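Side-chain contact in ThiJ/PfpI family protein (PDB 3EWN), which is of unknown function but belongs to the DJ-1/PfpI family, within the class I glutamine amidotransferase-like clan: residues 184-189 with 193-198. Sequence-based numbering, arbitrary orientation.
Sequences SMVAEL and TYAECA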
loop_
_atom_site.group_PDB
_atom_site.type_symbol
_atom_site.label_atom_id
_atom_site.label_comp_id
_atom_site.label_asym_id
_atom_site.label_seq_id
_atom_site.Cartn_x
_atom_site.Cartn_y
_atom_site.Cartn_z
ATOM N N SER A 184 -14.498 1.916 -1.490
ATOM C CA SER A 184 -15.795 2.539 -1.295
ATOM C C SER A 184 -15.824 3.890 -2.004
ATOM O O SER A 184 -16.843 4.275 -2.578
ATOM C CB SER A 184 -16.082 2.719 0.195
ATOM O OG SER A 184 -16.335 1.467 0.807
HETATM N N MSE A 185 -14.709 4.617 -1.966
HETATM C CA MSE A 185 -14.654 5.916 -2.635
HETATM C C MSE A 185 -14.800 5.749 -4.147
HETATM O O MSE A 185 -15.458 6.553 -4.811
HETATM C CB MSE A 185 -13.339 6.642 -2.317
HETATM C CG MSE A 185 -13.258 7.249 -0.902
HETATM SE SE MSE A 185 -14.630 8.560 -0.515
HETATM C CE MSE A 185 -14.201 9.871 -1.844
ATOM N N VAL A 186 -14.184 4.707 -4.697
ATOM C CA VAL A 186 -14.284 4.464 -6.134
ATOM C C VAL A 186 -15.747 4.275 -6.548
ATOM O O VAL A 186 -16.181 4.784 -7.580
ATOM C CB VAL A 186 -13.472 3.213 -6.553
ATOM C CG1 VAL A 186 -13.785 2.841 -8.000
ATOM C CG2 VAL A 186 -11.975 3.482 -6.386
ATOM N N ALA A 187 -16.512 3.543 -5.743
ATOM C CA ALA A 187 -17.920 3.315 -6.061
ATOM C C ALA A 187 -18.714 4.613 -5.905
ATOM O O ALA A 187 -19.623 4.897 -6.687
ATOM C CB ALA A 187 -18.497 2.235 -5.151
ATOM N N GLU A 188 -18.368 5.392 -4.884
ATOM C CA GLU A 188 -19.034 6.671 -4.620
ATOM C C GLU A 188 -18.836 7.624 -5.796
ATOM O O GLU A 188 -19.782 8.260 -6.261
ATOM C CB GLU A 188 -18.463 7.303 -3.346
ATOM C CG GLU A 188 -18.925 8.733 -3.041
ATOM C CD GLU A 188 -20.417 8.835 -2.769
ATOM O OE1 GLU A 188 -21.022 7.819 -2.374
ATOM O OE2 GLU A 188 -20.984 9.936 -2.929
ATOM N N LEU A 189 -17.600 7.705 -6.275
ATOM C CA LEU A 189 -17.251 8.588 -7.386
ATOM C C LEU A 189 -17.762 8.124 -8.753
ATOM O O LEU A 189 -18.153 8.943 -9.590
ATOM C CB LEU A 189 -15.731 8.778 -7.422
ATOM C CG LEU A 189 -15.180 9.475 -6.172
ATOM C CD1 LEU A 189 -13.654 9.415 -6.163
ATOM C CD2 LEU A 189 -15.668 10.916 -6.139
ATOM N N THR A 193 -20.051 -1.145 -10.187
ATOM C CA THR A 193 -19.421 -1.999 -11.183
ATOM C C THR A 193 -17.975 -1.579 -11.418
ATOM O O THR A 193 -17.086 -2.425 -11.554
ATOM C CB THR A 193 -20.176 -1.955 -12.514
ATOM O OG1 THR A 193 -21.536 -2.351 -12.296
ATOM C CG2 THR A 193 -19.531 -2.904 -13.520
ATOM N N TYR A 194 -17.741 -0.273 -11.472
ATOM C CA TYR A 194 -16.391 0.232 -11.689
ATOM C C TYR A 194 -15.534 -0.230 -10.515
ATOM O O TYR A 194 -14.417 -0.715 -10.700
ATOM C CB TYR A 194 -16.401 1.760 -11.760
ATOM C CG TYR A 194 -15.123 2.367 -12.302
ATOM C CD1 TYR A 194 -15.092 2.942 -13.570
ATOM C CD2 TYR A 194 -13.948 2.358 -11.555
ATOM C CE1 TYR A 194 -13.927 3.496 -14.082
ATOM C CE2 TYR A 194 -12.771 2.910 -12.060
ATOM C CZ TYR A 194 -12.771 3.476 -13.322
ATOM O OH TYR A 194 -11.622 4.037 -13.826
ATOM N N ALA A 195 -16.069 -0.094 -9.304
ATOM C CA ALA A 195 -15.345 -0.500 -8.104
ATOM C C ALA A 195 -15.022 -1.990 -8.127
ATOM O O ALA A 195 -13.941 -2.407 -7.717
ATOM C CB ALA A 195 -16.163 -0.168 -6.857
ATOM N N GLU A 196 -15.966 -2.794 -8.604
ATOM C CA GLU A 196 -15.753 -4.234 -8.662
ATOM C C GLU A 196 -14.634 -4.561 -9.649
ATOM O O GLU A 196 -13.854 -5.486 -9.423
ATOM C CB GLU A 196 -17.055 -4.938 -9.040
ATOM C CG GLU A 196 -18.147 -4.747 -7.989
ATOM C CD GLU A 196 -19.488 -5.305 -8.424
ATOM O OE1 GLU A 196 -19.765 -5.281 -9.641
ATOM O OE2 GLU A 196 -20.265 -5.754 -7.549
ATOM N N CYS A 197 -14.542 -3.792 -10.730
ATOM C CA CYS A 197 -13.476 -4.014 -11.708
ATOM C C CYS A 197 -12.126 -3.727 -11.053
ATOM O O CYS A 197 -11.162 -4.468 -11.238
ATOM C CB CYS A 197 -13.651 -3.105 -12.921
ATOM S SG CYS A 197 -15.014 -3.596 -13.991
ATOM N N ALA A 198 -12.064 -2.636 -10.293
ATOM C CA ALA A 198 -10.841 -2.259 -9.594
ATOM C C ALA A 198 -10.480 -3.319 -8.555
ATOM O O ALA A 198 -9.307 -3.635 -8.359
ATOM C CB ALA A 198 -11.022 -0.904 -8.909
#
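With chi1 at 170°, Val186 places its CG1 methyl anti to the backbone N and toward the other helix; Tyr194, chi1 -166°, likewise sets its ring carbon CG anti to N. The valine methyl approaches the ring obliquely at CD2, with Val186 CG1 3.6 Å from Tyr194 CD2, and the two side chains cross at about a right angle. That same methyl also rests against the backbone of the next residue, Val186 CG1 to Ala195 CA being 3.7 Å, so it fills the angle between the tyrosine ring and the helix that carries it. One step along, the methyls of Ala187 and Ala195 lie side by side, CB to CB at 3.8 Å. Small side chains at this point are consistent with the close approach of the backbones: Ala187 CA and Ala195 CA are 5.0 Å apart, and the local axes pass at 8.0 Å. The side chains that touch are all apolar or aromatic, and no hydrogen bond crosses between the segments. The phenol is anchored beyond them, where Tyr194 OH hydrogen-bonds to Ser48 O and Met50 N and so ties the ring to the loop after helix 36-46. Helices 177-189 and 192-201 form a helical hairpin, in which segments 184-189 and 193-198 run roughly antiparallel, their directions 146° apart. Met45 of helix 36-46 packs on Val186, Phe210 of the second subunit lies against both alanines, and Met185 and Leu189 turn to Tyr119 at the start of central-sheet strand 119-123.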